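Malonate decarboxylase acyl carrier protein (Pseudomonas fluorescens, PDB 5VIT) serves as the acyl carrier subunit of malonate decarboxylase, probably holding acetyl and malonyl groups as thioesters on a covalently attached CoA-derived prosthetic group. Local coordinates at residues V30-G35 against Q91-I96; L40-Q45 against R61-Q66; A52-H57 against A80-V85. All blocks are in the same frame, centred on the assembly; numbering follows the deposited sequence.

How the contacts relate
From the N terminus, segment 30-35 on strand 27-34 comes first, and contact 1 closes a loop from there to 91-96, near the end of helix 82-96. Contacts 2 and 3 both nest inside it. Their segments alternate along the chain (40-45, 52-57, 61-66, 80-85), so these two loops cross, sharing helix 52-62. Contact 1 ties helix 82-96, and contact 2 the exit of helix 52-62, to the same sheet, while contact 3 joins the two helices. F93 CZ packs on F63 CE2 at 3.7 Å where contacts 1 and 2 meet, and V44 CG1 lies 3.8 Å from W55 CE2 where 2 and 3 meet. The centres of 1 and 3 are about 17 Å apart.

Contact 1 of 3, residues V30-G35 against Q91-I96; sequences VLLEPG and QGFEEI
L32 reaches up from the strand into the last turns of helix 82-96: its two methyls meet G92 and F93, while its CB and carbonyl O meet I96. The evidence for tight packing starts at G92: L32 CD1 sits 3.7 Å from G92 CA. A beta carbon built on that glycine would lie only 2.6 Å from L32 CD1, so a side chain at this position would run into the methyl as L32 now lies. The second methyl, CD2, lies over the centre of the F93 ring, 4.3 Å above its plane. F93 sets out away from the strand, yet its ring comes round to receive this methyl, and it also rests on L71 and I73 of the neighbouring strand. With CG of L32 anti to its own carbonyl carbon (chi1 -52°), the fork is directed at the helix. I96 adds a third contact: its CD1 comes to 3.3 Å from L32 O and 3.5 Å from L32 CB, a van der Waals fit around backbone and side-chain root.

The outer side is looser. E95 starts toward the strand but stays 6.7 Å from it at its nearest, turning instead to V20. E33 and L31 leave from the opposite face of the strand, and E94 projects from the helix to make a weak hydrogen bond through OE2 with T522 of the MdcA chain.

The side chains that meet between the two segments are all apolar. The axes of strand 30-34 and helix 91-96 approach to 9.0 Å and run 33° from parallel; helix 82-96 is one helix of the layer that covers the sheet in this two-layer alpha/beta sandwich.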
ATOM      1  N   VAL B  30      15.254  21.556  -5.622  1.00 26.39           N
ATOM      2  CA  VAL B  30      16.305  20.651  -5.210  1.00 30.75           C
ATOM      3  C   VAL B  30      17.366  20.589  -6.312  1.00 32.01           C
ATOM      4  O   VAL B  30      17.055  20.304  -7.471  1.00 30.14           O
ATOM      5  CB  VAL B  30      15.752  19.227  -4.894  1.00 28.05           C
ATOM      6  CG1 VAL B  30      16.874  18.296  -4.515  1.00 27.80           C
ATOM      7  CG2 VAL B  30      14.731  19.283  -3.753  1.00 29.96           C
ATOM      8  N   LEU B  31      18.608  20.892  -5.948  1.00 28.02           N
ATOM      9  CA  LEU B  31      19.741  20.755  -6.861  1.00 31.88           C
ATOM     10  C   LEU B  31      20.428  19.436  -6.554  1.00 31.95           C
ATOM     11  O   LEU B  31      20.699  19.142  -5.391  1.00 37.21           O
ATOM     12  CB  LEU B  31      20.741  21.905  -6.698  1.00 32.63           C
ATOM     13  CG  LEU B  31      20.497  23.368  -7.094  1.00 33.62           C
ATOM     14  CD1 LEU B  31      20.636  23.542  -8.588  1.00 35.18           C
ATOM     15  CD2 LEU B  31      19.171  23.920  -6.585  1.00 30.62           C
ATOM     16  N   LEU B  32      20.701  18.633  -7.570  1.00 34.18           N
ATOM     17  CA  LEU B  32      21.387  17.367  -7.349  1.00 38.09           C
ATOM     18  C   LEU B  32      22.578  17.246  -8.291  1.00 37.44           C
ATOM     19  O   LEU B  32      22.407  17.292  -9.507  1.00 35.92           O
ATOM     20  CB  LEU B  32      20.432  16.176  -7.537  1.00 34.89           C
ATOM     21  CG  LEU B  32      19.117  16.198  -6.754  1.00 34.31           C
ATOM     22  CD1 LEU B  32      17.969  16.834  -7.574  1.00 30.94           C
ATOM     23  CD2 LEU B  32      18.765  14.798  -6.305  1.00 25.75           C
ATOM     24  N   GLU B  33      23.773  17.097  -7.714  1.00 38.26           N
ATOM     25  CA  GLU B  33      25.032  17.028  -8.470  1.00 42.60           C
ATOM     26  C   GLU B  33      25.902  15.869  -7.978  1.00 43.65           C
ATOM     27  O   GLU B  33      25.783  15.447  -6.824  1.00 38.72           O
ATOM     28  CB  GLU B  33      25.827  18.336  -8.347  1.00 39.62           C
ATOM     29  CG  GLU B  33      25.084  19.613  -8.745  1.00 46.34           C
ATOM     30  CD  GLU B  33      25.896  20.886  -8.443  1.00 45.05           C
ATOM     31  OE1 GLU B  33      26.880  21.145  -9.161  1.00 45.86           O
ATOM     32  OE2 GLU B  33      25.559  21.614  -7.478  1.00 47.36           O
ATOM     33  N   PRO B  34      26.791  15.358  -8.843  1.00 44.80           N
ATOM     34  CA  PRO B  34      27.612  14.224  -8.401  1.00 45.43           C
ATOM     35  C   PRO B  34      28.412  14.546  -7.142  1.00 39.28           C
ATOM     36  O   PRO B  34      28.907  15.659  -6.995  1.00 40.88           O
ATOM     37  CB  PRO B  34      28.534  13.955  -9.602  1.00 46.40           C
ATOM     38  CG  PRO B  34      28.356  15.104 -10.534  1.00 45.91           C
ATOM     39  CD  PRO B  34      27.010  15.687 -10.263  1.00 40.89           C
ATOM     40  N   GLY B  35      28.500  13.582  -6.227  1.00 44.21           N
ATOM     41  CA  GLY B  35      29.195  13.779  -4.967  1.00 44.18           C
ATOM     42  C   GLY B  35      30.468  12.963  -4.782  1.00 47.36           C
ATOM     43  O   GLY B  35      31.036  12.452  -5.749  1.00 45.09           O
ATOM     44  N   GLN B  91      11.566  12.783  -7.609  1.00 35.36           N
ATOM     45  CA  GLN B  91      11.680  13.335  -8.967  1.00 34.01           C
ATOM     46  C   GLN B  91      13.134  13.677  -9.346  1.00 36.11           C
ATOM     47  O   GLN B  91      13.589  13.414 -10.467  1.00 36.06           O
ATOM     48  CB  GLN B  91      10.833  14.599  -9.114  1.00 38.23           C
ATOM     49  CG  GLN B  91       9.330  14.407  -8.951  1.00 49.64           C
ATOM     50  CD  GLN B  91       8.553  15.727  -9.066  1.00 55.63           C
ATOM     51  OE1 GLN B  91       9.139  16.825  -9.049  1.00 48.09           O
ATOM     52  NE2 GLN B  91       7.224  15.620  -9.169  1.00 56.78           N
ATOM     53  N   GLY B  92      13.845  14.294  -8.406  1.00 36.63           N
ATOM     54  CA  GLY B  92      15.244  14.629  -8.595  1.00 36.62           C
ATOM     55  C   GLY B  92      16.120  13.403  -8.803  1.00 35.81           C
ATOM     56  O   GLY B  92      16.894  13.351  -9.757  1.00 36.51           O
ATOM     57  N   PHE B  93      15.992  12.415  -7.919  1.00 36.31           N
ATOM     58  CA  PHE B  93      16.773  11.171  -8.016  1.00 35.26           C
ATOM     59  C   PHE B  93      16.474  10.428  -9.304  1.00 41.40           C
ATOM     60  O   PHE B  93      17.367   9.810  -9.880  1.00 43.94           O
ATOM     61  CB  PHE B  93      16.507  10.253  -6.815  1.00 32.62           C
ATOM     62  CG  PHE B  93      17.338  10.586  -5.599  1.00 34.66           C
ATOM     63  CD1 PHE B  93      16.808  11.340  -4.559  1.00 33.33           C
ATOM     64  CD2 PHE B  93      18.655  10.153  -5.500  1.00 28.96           C
ATOM     65  CE1 PHE B  93      17.567  11.646  -3.435  1.00 31.93           C
ATOM     66  CE2 PHE B  93      19.419  10.460  -4.384  1.00 31.04           C
ATOM     67  CZ  PHE B  93      18.877  11.208  -3.348  1.00 31.02           C
ATOM     68  N   GLU B  94      15.218  10.497  -9.749  1.00 39.00           N
ATOM     69  CA  GLU B  94      14.794   9.907 -11.015  1.00 42.70           C
ATOM     70  C   GLU B  94      15.545  10.469 -12.226  1.00 46.32           C
ATOM     71  O   GLU B  94      16.020   9.709 -13.067  1.00 39.04           O
ATOM     72  CB  GLU B  94      13.297  10.122 -11.226  1.00 44.75           C
ATOM     73  CG  GLU B  94      12.568   8.923 -11.811  1.00 47.51           C
ATOM     74  CD  GLU B  94      12.122   7.943 -10.734  1.00 61.81           C
ATOM     75  OE1 GLU B  94      12.446   8.179  -9.543  1.00 68.81           O
ATOM     76  OE2 GLU B  94      11.435   6.949 -11.067  1.00 69.31           O
ATOM     77  N   GLU B  95      15.608  11.799 -12.327  1.00 45.97           N
ATOM     78  CA  GLU B  95      16.320  12.463 -13.429  1.00 52.33           C
ATOM     79  C   GLU B  95      17.826  12.169 -13.450  1.00 52.00           C
ATOM     80  O   GLU B  95      18.407  11.938 -14.513  1.00 54.57           O
ATOM     81  CB  GLU B  95      16.113  13.975 -13.366  1.00 46.12           C
ATOM     82  CG  GLU B  95      14.743  14.433 -13.786  1.00 46.85           C
ATOM     83  CD  GLU B  95      14.666  15.941 -13.959  1.00 60.21           C
ATOM     84  OE1 GLU B  95      15.683  16.557 -14.351  1.00 61.22           O
ATOM     85  OE2 GLU B  95      13.582  16.513 -13.708  1.00 66.15           O
ATOM     86  N   ILE B  96      18.441  12.179 -12.270  1.00 49.54           N
ATOM     87  CA  ILE B  96      19.877  11.946 -12.114  1.00 52.12           C
ATOM     88  C   ILE B  96      20.321  10.588 -12.688  1.00 57.74           C
ATOM     89  O   ILE B  96      21.459  10.441 -13.141  1.00 61.86           O
ATOM     90  CB  ILE B  96      20.282  12.043 -10.613  1.00 49.59           C
ATOM     91  CG1 ILE B  96      21.456  12.999 -10.430  1.00 53.18           C
ATOM     92  CG2 ILE B  96      20.638  10.687 -10.030  1.00 50.70           C
ATOM     93  CD1 ILE B  96      21.069  14.425 -10.546  1.00 47.67           C
TER

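Contact 2 of 3, residues L40-Q45 against R61-Q66; sequences LSIQVQ and RLFDGQ
The F63 ring receives I42 CD1 at its edge, 3.9 Å from F63 CE1 and near the ring plane, while L40 comes in obliquely: its CD2 is 3.4 Å from both F63 CZ and F63 CE1, so one methyl sits close against the outer end of the ring. Over one face lies CB of the preceding residue, L62, 4.1 Å above the plane and offset toward the rim. The side chains of L40 and F63 cross at about a right angle, whereas I42 and F63 approach from opposite directions. A further aromatic, F8 of strand 2-9, meets F63 edge-to-face.

F63 is the first residue to leave helical geometry after helix 52-62, and its CG lies anti to the carbonyl carbon (chi1 -53°), which carries the ring down to strand 39-46. It also opens a type II turn running to Q66, in which G65 takes the positive phi that suits glycine. Q66 bends back over this turn: its NE2 donates to D64 O at 3.3 Å and 158°. D64 O lies close to the amide plane of Q66, while NE2 is tilted 34° from the carbonyl plane of D64. Outside the turn, R61 NH2 bonds G494 O of the MdcA chain.

With an alanine here instead of F63, L40 CD2 and I42 CD1 would probably lose the ring they touch, F8 its edge-to-face partner, and a gap would open between the helix exit and strand 39-46.

Within the beta-alpha-beta unit, strand and helix exit are thus joined by apolar contact alone, which implies that shape and burial, not polar pairing, set the fit here.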
ATOM      1  N   LEU B  40      26.690  10.980   0.890  1.00 44.44           N
ATOM      2  CA  LEU B  40      25.647  11.845   0.361  1.00 40.31           C
ATOM      3  C   LEU B  40      25.519  13.041   1.276  1.00 41.20           C
ATOM      4  O   LEU B  40      25.131  12.886   2.440  1.00 35.00           O
ATOM      5  CB  LEU B  40      24.318  11.111   0.271  1.00 37.62           C
ATOM      6  CG  LEU B  40      23.103  11.940  -0.145  1.00 42.98           C
ATOM      7  CD1 LEU B  40      23.083  12.171  -1.645  1.00 41.21           C
ATOM      8  CD2 LEU B  40      21.842  11.237   0.293  1.00 41.14           C
ATOM      9  N   SER B  41      25.858  14.222   0.761  1.00 36.73           N
ATOM     10  CA  SER B  41      25.816  15.452   1.556  1.00 37.04           C
ATOM     11  C   SER B  41      24.613  16.294   1.177  1.00 33.55           C
ATOM     12  O   SER B  41      24.434  16.623   0.015  1.00 34.42           O
ATOM     13  CB  SER B  41      27.099  16.275   1.366  1.00 33.92           C
ATOM     14  OG  SER B  41      28.208  15.642   1.976  1.00 49.97           O
ATOM     15  N   ILE B  42      23.802  16.651   2.165  1.00 34.45           N
ATOM     16  CA  ILE B  42      22.587  17.415   1.912  1.00 35.78           C
ATOM     17  C   ILE B  42      22.578  18.694   2.728  1.00 38.40           C
ATOM     18  O   ILE B  42      22.770  18.678   3.949  1.00 34.98           O
ATOM     19  CB  ILE B  42      21.318  16.609   2.246  1.00 37.92           C
ATOM     20  CG1 ILE B  42      21.267  15.308   1.432  1.00 34.95           C
ATOM     21  CG2 ILE B  42      20.076  17.466   2.015  1.00 34.92           C
ATOM     22  CD1 ILE B  42      20.216  14.312   1.910  1.00 33.47           C
ATOM     23  N   GLN B  43      22.374  19.802   2.028  1.00 35.59           N
ATOM     24  CA  GLN B  43      22.194  21.101   2.650  1.00 34.47           C
ATOM     25  C   GLN B  43      20.741  21.526   2.474  1.00 34.41           C
ATOM     26  O   GLN B  43      20.216  21.476   1.361  1.00 35.04           O
ATOM     27  CB  GLN B  43      23.129  22.120   2.015  1.00 37.95           C
ATOM     28  CG  GLN B  43      23.176  23.437   2.715  1.00 45.54           C
ATOM     29  CD  GLN B  43      24.317  23.506   3.694  1.00 55.75           C
ATOM     30  OE1 GLN B  43      24.911  22.477   4.061  1.00 51.20           O
ATOM     31  NE2 GLN B  43      24.664  24.723   4.098  1.00 57.60           N
ATOM     32  N   VAL B  44      20.091  21.927   3.562  1.00 30.53           N
ATOM     33  CA  VAL B  44      18.710  22.395   3.498  1.00 31.30           C
ATOM     34  C   VAL B  44      18.613  23.814   4.022  1.00 37.49           C
ATOM     35  O   VAL B  44      19.073  24.114   5.126  1.00 38.61           O
ATOM     36  CB  VAL B  44      17.724  21.511   4.322  1.00 34.01           C
ATOM     37  CG1 VAL B  44      16.321  22.126   4.323  1.00 31.13           C
ATOM     38  CG2 VAL B  44      17.677  20.088   3.797  1.00 30.12           C
ATOM     39  N   GLN B  45      18.013  24.687   3.224  1.00 32.31           N
ATOM     40  CA  GLN B  45      17.627  26.005   3.693  1.00 31.18           C
ATOM     41  C   GLN B  45      16.116  26.049   3.661  1.00 32.91           C
ATOM     42  O   GLN B  45      15.505  25.810   2.607  1.00 31.55           O
ATOM     43  CB  GLN B  45      18.228  27.094   2.821  1.00 31.30           C
ATOM     44  CG  GLN B  45      19.090  28.046   3.576  1.00 44.33           C
ATOM     45  CD  GLN B  45      19.957  28.886   2.663  1.00 49.80           C
ATOM     46  OE1 GLN B  45      19.914  28.743   1.440  1.00 45.01           O
ATOM     47  NE2 GLN B  45      20.762  29.763   3.256  1.00 50.69           N
ATOM     48  N   ARG B  61      13.905   7.713   6.038  1.00 34.71           N
ATOM     49  CA  ARG B  61      12.951   6.827   5.380  1.00 29.56           C
ATOM     50  C   ARG B  61      13.244   6.676   3.923  1.00 34.27           C
ATOM     51  O   ARG B  61      13.129   5.589   3.351  1.00 42.56           O
ATOM     52  CB  ARG B  61      11.543   7.353   5.547  1.00 34.52           C
ATOM     53  CG  ARG B  61      11.123   7.345   6.972  1.00 36.80           C
ATOM     54  CD  ARG B  61       9.660   7.389   7.032  1.00 35.54           C
ATOM     55  NE  ARG B  61       9.205   7.264   8.402  1.00 39.71           N
ATOM     56  CZ  ARG B  61       7.930   7.125   8.720  1.00 34.26           C
ATOM     57  NH1 ARG B  61       7.033   7.080   7.742  1.00 27.77           N
ATOM     58  NH2 ARG B  61       7.566   7.026   9.995  1.00 32.78           N
ATOM     59  N   LEU B  62      13.610   7.788   3.311  1.00 33.31           N
ATOM     60  CA  LEU B  62      13.958   7.790   1.910  1.00 35.80           C
ATOM     61  C   LEU B  62      15.138   6.831   1.633  1.00 38.34           C
ATOM     62  O   LEU B  62      15.138   6.100   0.643  1.00 35.96           O
ATOM     63  CB  LEU B  62      14.275   9.220   1.486  1.00 35.37           C
ATOM     64  CG  LEU B  62      14.337   9.544   0.007  1.00 40.28           C
ATOM     65  CD1 LEU B  62      13.001   9.246  -0.672  1.00 37.25           C
ATOM     66  CD2 LEU B  62      14.754  11.005  -0.151  1.00 37.87           C
ATOM     67  N   PHE B  63      16.126   6.815   2.523  1.00 34.70           N
ATOM     68  CA  PHE B  63      17.345   6.036   2.281  1.00 39.61           C
ATOM     69  C   PHE B  63      17.427   4.714   3.071  1.00 42.62           C
ATOM     70  O   PHE B  63      18.473   4.060   3.093  1.00 38.14           O
ATOM     71  CB  PHE B  63      18.570   6.906   2.590  1.00 38.30           C
ATOM     72  CG  PHE B  63      18.561   8.223   1.868  1.00 38.26           C
ATOM     73  CD1 PHE B  63      18.894   9.398   2.527  1.00 36.22           C
ATOM     74  CD2 PHE B  63      18.205   8.288   0.528  1.00 34.63           C
ATOM     75  CE1 PHE B  63      18.863  10.613   1.863  1.00 34.40           C
ATOM     76  CE2 PHE B  63      18.175   9.498  -0.140  1.00 37.06           C
ATOM     77  CZ  PHE B  63      18.502  10.662   0.528  1.00 35.05           C
ATOM     78  N   ASP B  64      16.317   4.322   3.692  1.00 42.37           N
ATOM     79  CA  ASP B  64      16.239   3.095   4.495  1.00 37.20           C
ATOM     80  C   ASP B  64      16.467   1.831   3.654  1.00 41.63           C
ATOM     81  O   ASP B  64      15.610   1.421   2.869  1.00 41.60           O
ATOM     82  CB  ASP B  64      14.873   3.040   5.207  1.00 43.22           C
ATOM     83  CG  ASP B  64      14.720   1.835   6.145  1.00 45.90           C
ATOM     84  OD1 ASP B  64      13.659   1.719   6.797  1.00 51.03           O
ATOM     85  OD2 ASP B  64      15.639   1.001   6.244  1.00 45.58           O
ATOM     86  N   GLY B  65      17.633   1.214   3.831  1.00 42.33           N
ATOM     87  CA  GLY B  65      17.943  -0.054   3.189  1.00 34.47           C
ATOM     88  C   GLY B  65      18.168   0.083   1.694  1.00 45.52           C
ATOM     89  O   GLY B  65      18.062  -0.891   0.939  1.00 39.58           O
ATOM     90  N   GLN B  66      18.473   1.299   1.250  1.00 45.01           N
ATOM     91  CA  GLN B  66      18.754   1.506  -0.162  1.00 48.49           C
ATOM     92  C   GLN B  66      19.765   2.608  -0.336  1.00 51.36           C
ATOM     93  O   GLN B  66      19.463   3.790  -0.142  1.00 55.55           O
ATOM     94  CB  GLN B  66      17.482   1.816  -0.939  1.00 47.66           C
ATOM     95  CG  GLN B  66      16.496   2.648  -0.188  1.00 47.77           C
ATOM     96  CD  GLN B  66      15.100   2.527  -0.777  1.00 57.17           C
ATOM     97  OE1 GLN B  66      14.841   2.974  -1.897  1.00 54.79           O
ATOM     98  NE2 GLN B  66      14.196   1.899  -0.029  1.00 54.32           N
TER

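Contact 3 of 3, residues A52-H57 against A80-V85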
ATOM      1  N   ALA B  52      14.356  20.552  12.012  1.00 33.34           N
ATOM      2  CA  ALA B  52      15.511  19.703  11.747  1.00 31.97           C
ATOM      3  C   ALA B  52      15.201  18.206  11.867  1.00 31.19           C
ATOM      4  O   ALA B  52      15.590  17.422  10.999  1.00 32.14           O
ATOM      5  CB  ALA B  52      16.665  20.078  12.677  1.00 29.55           C
ATOM      6  N   SER B  53      14.497  17.799  12.918  1.00 28.62           N
ATOM      7  CA  SER B  53      14.299  16.367  13.145  1.00 31.44           C
ATOM      8  C   SER B  53      13.264  15.811  12.168  1.00 32.23           C
ATOM      9  O   SER B  53      13.287  14.628  11.820  1.00 30.18           O
ATOM     10  CB  SER B  53      13.879  16.099  14.584  1.00 29.70           C
ATOM     11  OG  SER B  53      12.684  16.799  14.853  1.00 37.23           O
ATOM     12  N   ARG B  54      12.367  16.682  11.719  1.00 29.98           N
ATOM     13  CA  ARG B  54      11.456  16.356  10.636  1.00 34.98           C
ATOM     14  C   ARG B  54      12.250  15.993   9.360  1.00 29.15           C
ATOM     15  O   ARG B  54      12.030  14.937   8.770  1.00 29.19           O
ATOM     16  CB  ARG B  54      10.502  17.530  10.386  1.00 33.57           C
ATOM     17  CG  ARG B  54       9.583  17.352   9.201  1.00 43.53           C
ATOM     18  CD  ARG B  54       8.825  18.650   8.876  1.00 53.39           C
ATOM     19  NE  ARG B  54       7.555  18.769   9.600  1.00 53.82           N
ATOM     20  CZ  ARG B  54       7.378  19.446  10.735  1.00 57.14           C
ATOM     21  NH1 ARG B  54       8.397  20.096  11.297  1.00 57.18           N
ATOM     22  NH2 ARG B  54       6.172  19.482  11.300  1.00 50.57           N
ATOM     23  N   TRP B  55      13.187  16.855   8.961  1.00 31.63           N
ATOM     24  CA  TRP B  55      13.999  16.603   7.773  1.00 30.73           C
ATOM     25  C   TRP B  55      14.844  15.332   7.951  1.00 31.45           C
ATOM     26  O   TRP B  55      15.033  14.558   7.011  1.00 31.67           O
ATOM     27  CB  TRP B  55      14.895  17.811   7.459  1.00 31.54           C
ATOM     28  CG  TRP B  55      14.159  18.981   6.833  1.00 33.30           C
ATOM     29  CD1 TRP B  55      13.642  20.066   7.482  1.00 33.30           C
ATOM     30  CD2 TRP B  55      13.840  19.163   5.443  1.00 30.57           C
ATOM     31  NE1 TRP B  55      13.038  20.917   6.588  1.00 29.70           N
ATOM     32  CE2 TRP B  55      13.143  20.385   5.330  1.00 32.59           C
ATOM     33  CE3 TRP B  55      14.080  18.419   4.287  1.00 30.90           C
ATOM     34  CZ2 TRP B  55      12.684  20.873   4.108  1.00 29.66           C
ATOM     35  CZ3 TRP B  55      13.630  18.906   3.076  1.00 31.77           C
ATOM     36  CH2 TRP B  55      12.942  20.119   2.994  1.00 32.87           C
ATOM     37  N   GLN B  56      15.332  15.113   9.166  1.00 27.18           N
ATOM     38  CA  GLN B  56      16.091  13.906   9.490  1.00 30.29           C
ATOM     39  C   GLN B  56      15.265  12.634   9.244  1.00 31.97           C
ATOM     40  O   GLN B  56      15.725  11.665   8.605  1.00 30.94           O
ATOM     41  CB  GLN B  56      16.559  13.963  10.955  1.00 30.51           C
ATOM     42  CG  GLN B  56      17.399  12.782  11.378  1.00 31.12           C
ATOM     43  CD  GLN B  56      18.675  12.666  10.570  1.00 41.75           C
ATOM     44  OE1 GLN B  56      19.344  13.668  10.287  1.00 39.12           O
ATOM     45  NE2 GLN B  56      19.016  11.438  10.182  1.00 42.40           N
ATOM     46  N   HIS B  57      14.043  12.635   9.756  1.00 28.51           N
ATOM     47  CA  HIS B  57      13.155  11.496   9.565  1.00 32.99           C
ATOM     48  C   HIS B  57      12.868  11.234   8.099  1.00 30.91           C
ATOM     49  O   HIS B  57      12.916  10.092   7.649  1.00 30.34           O
ATOM     50  CB  HIS B  57      11.844  11.716  10.311  1.00 34.31           C
ATOM     51  CG  HIS B  57      11.988  11.635  11.796  1.00 30.10           C
ATOM     52  ND1 HIS B  57      11.451  12.574  12.649  1.00 26.36           N
ATOM     53  CD2 HIS B  57      12.614  10.723  12.578  1.00 30.23           C
ATOM     54  CE1 HIS B  57      11.737  12.243  13.894  1.00 34.79           C
ATOM     55  NE2 HIS B  57      12.441  11.124  13.879  1.00 34.83           N
ATOM     56  N   ALA B  80       7.282  23.639   2.064  1.00 27.40           N
ATOM     57  CA  ALA B  80       6.615  22.503   1.466  1.00 30.11           C
ATOM     58  C   ALA B  80       6.214  21.488   2.552  1.00 33.93           C
ATOM     59  O   ALA B  80       6.900  21.370   3.560  1.00 32.87           O
ATOM     60  CB  ALA B  80       7.513  21.856   0.433  1.00 26.96           C
ATOM     61  N   THR B  81       5.105  20.771   2.354  1.00 29.74           N
ATOM     62  CA  THR B  81       4.783  19.649   3.230  1.00 30.06           C
ATOM     63  C   THR B  81       5.813  18.535   3.013  1.00 28.33           C
ATOM     64  O   THR B  81       6.442  18.470   1.958  1.00 30.25           O
ATOM     65  CB  THR B  81       3.381  19.097   2.957  1.00 26.19           C
ATOM     66  OG1 THR B  81       3.302  18.678   1.585  1.00 26.05           O
ATOM     67  CG2 THR B  81       2.323  20.153   3.243  1.00 32.23           C
ATOM     68  N   PRO B  82       5.985  17.649   4.007  1.00 29.84           N
ATOM     69  CA  PRO B  82       6.878  16.494   3.857  1.00 26.57           C
ATOM     70  C   PRO B  82       6.504  15.645   2.659  1.00 29.69           C
ATOM     71  O   PRO B  82       7.379  15.079   2.000  1.00 30.59           O
ATOM     72  CB  PRO B  82       6.665  15.725   5.157  1.00 25.62           C
ATOM     73  CG  PRO B  82       6.374  16.792   6.137  1.00 28.22           C
ATOM     74  CD  PRO B  82       5.491  17.768   5.388  1.00 30.77           C
ATOM     75  N   GLY B  83       5.204  15.565   2.383  1.00 26.28           N
ATOM     76  CA  GLY B  83       4.714  14.896   1.195  1.00 27.79           C
ATOM     77  C   GLY B  83       5.240  15.496  -0.096  1.00 29.99           C
ATOM     78  O   GLY B  83       5.729  14.770  -0.968  1.00 31.52           O
ATOM     79  N   VAL B  84       5.144  16.818  -0.230  1.00 30.09           N
ATOM     80  CA  VAL B  84       5.688  17.496  -1.408  1.00 30.52           C
ATOM     81  C   VAL B  84       7.211  17.329  -1.471  1.00 30.58           C
ATOM     82  O   VAL B  84       7.758  17.041  -2.533  1.00 29.79           O
ATOM     83  CB  VAL B  84       5.328  19.001  -1.424  1.00 25.02           C
ATOM     84  CG1 VAL B  84       6.094  19.748  -2.538  1.00 22.54           C
ATOM     85  CG2 VAL B  84       3.815  19.185  -1.588  1.00 29.86           C
ATOM     86  N   VAL B  85       7.880  17.496  -0.326  1.00 29.02           N
ATOM     87  CA  VAL B  85       9.332  17.332  -0.250  1.00 28.78           C
ATOM     88  C   VAL B  85       9.763  15.939  -0.744  1.00 32.03           C
ATOM     89  O   VAL B  85      10.623  15.815  -1.619  1.00 30.66           O
ATOM     90  CB  VAL B  85       9.868  17.533   1.194  1.00 29.95           C
ATOM     91  CG1 VAL B  85      11.343  17.228   1.244  1.00 32.03           C
ATOM     92  CG2 VAL B  85       9.590  18.946   1.702  1.00 27.77           C
TER
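This is a helix-to-helix contact between the first turns of helices 52-62 and 82-96, carried by W55 against V85 and by R54 against P82. The closer of the two is W55 on V85: the two side chains cross at about a right angle, the six-membered ring of the indole doing the touching, with W55 CZ3 3.4 Å from V85 CG1 and W55 CH2 3.8 Å from V85 CG2. Both methyls approach the CZ3-CH2 end from the same side of the indole, CG1 obliquely. CG of W55 is anti to its carbonyl carbon (chi1 -76°), an orientation that extends the indole across to the second helix. In the fold, the two helices lie side by side on one face of the mixed sheet, the helical layer of an alpha/beta sandwich; W55 also reaches V44 and T46 below, while V85 rests on L28.

R54 makes the outer part. Its chain runs out, then bends at chi3 (-89°), and the aliphatic CD stands 4.1 Å from P82 CG; the proline carbon lies at the edge of the guanidinium, near its plane. P82 heads the second helix just after T81, the N-cap residue, whose OG1 accepts from V84 N at 3.2 Å and 163°. That same hydroxyl is hydrogen-bonded to E422 OE1 of the MdcA chain, where F424 packs on P82 and G428 on R54.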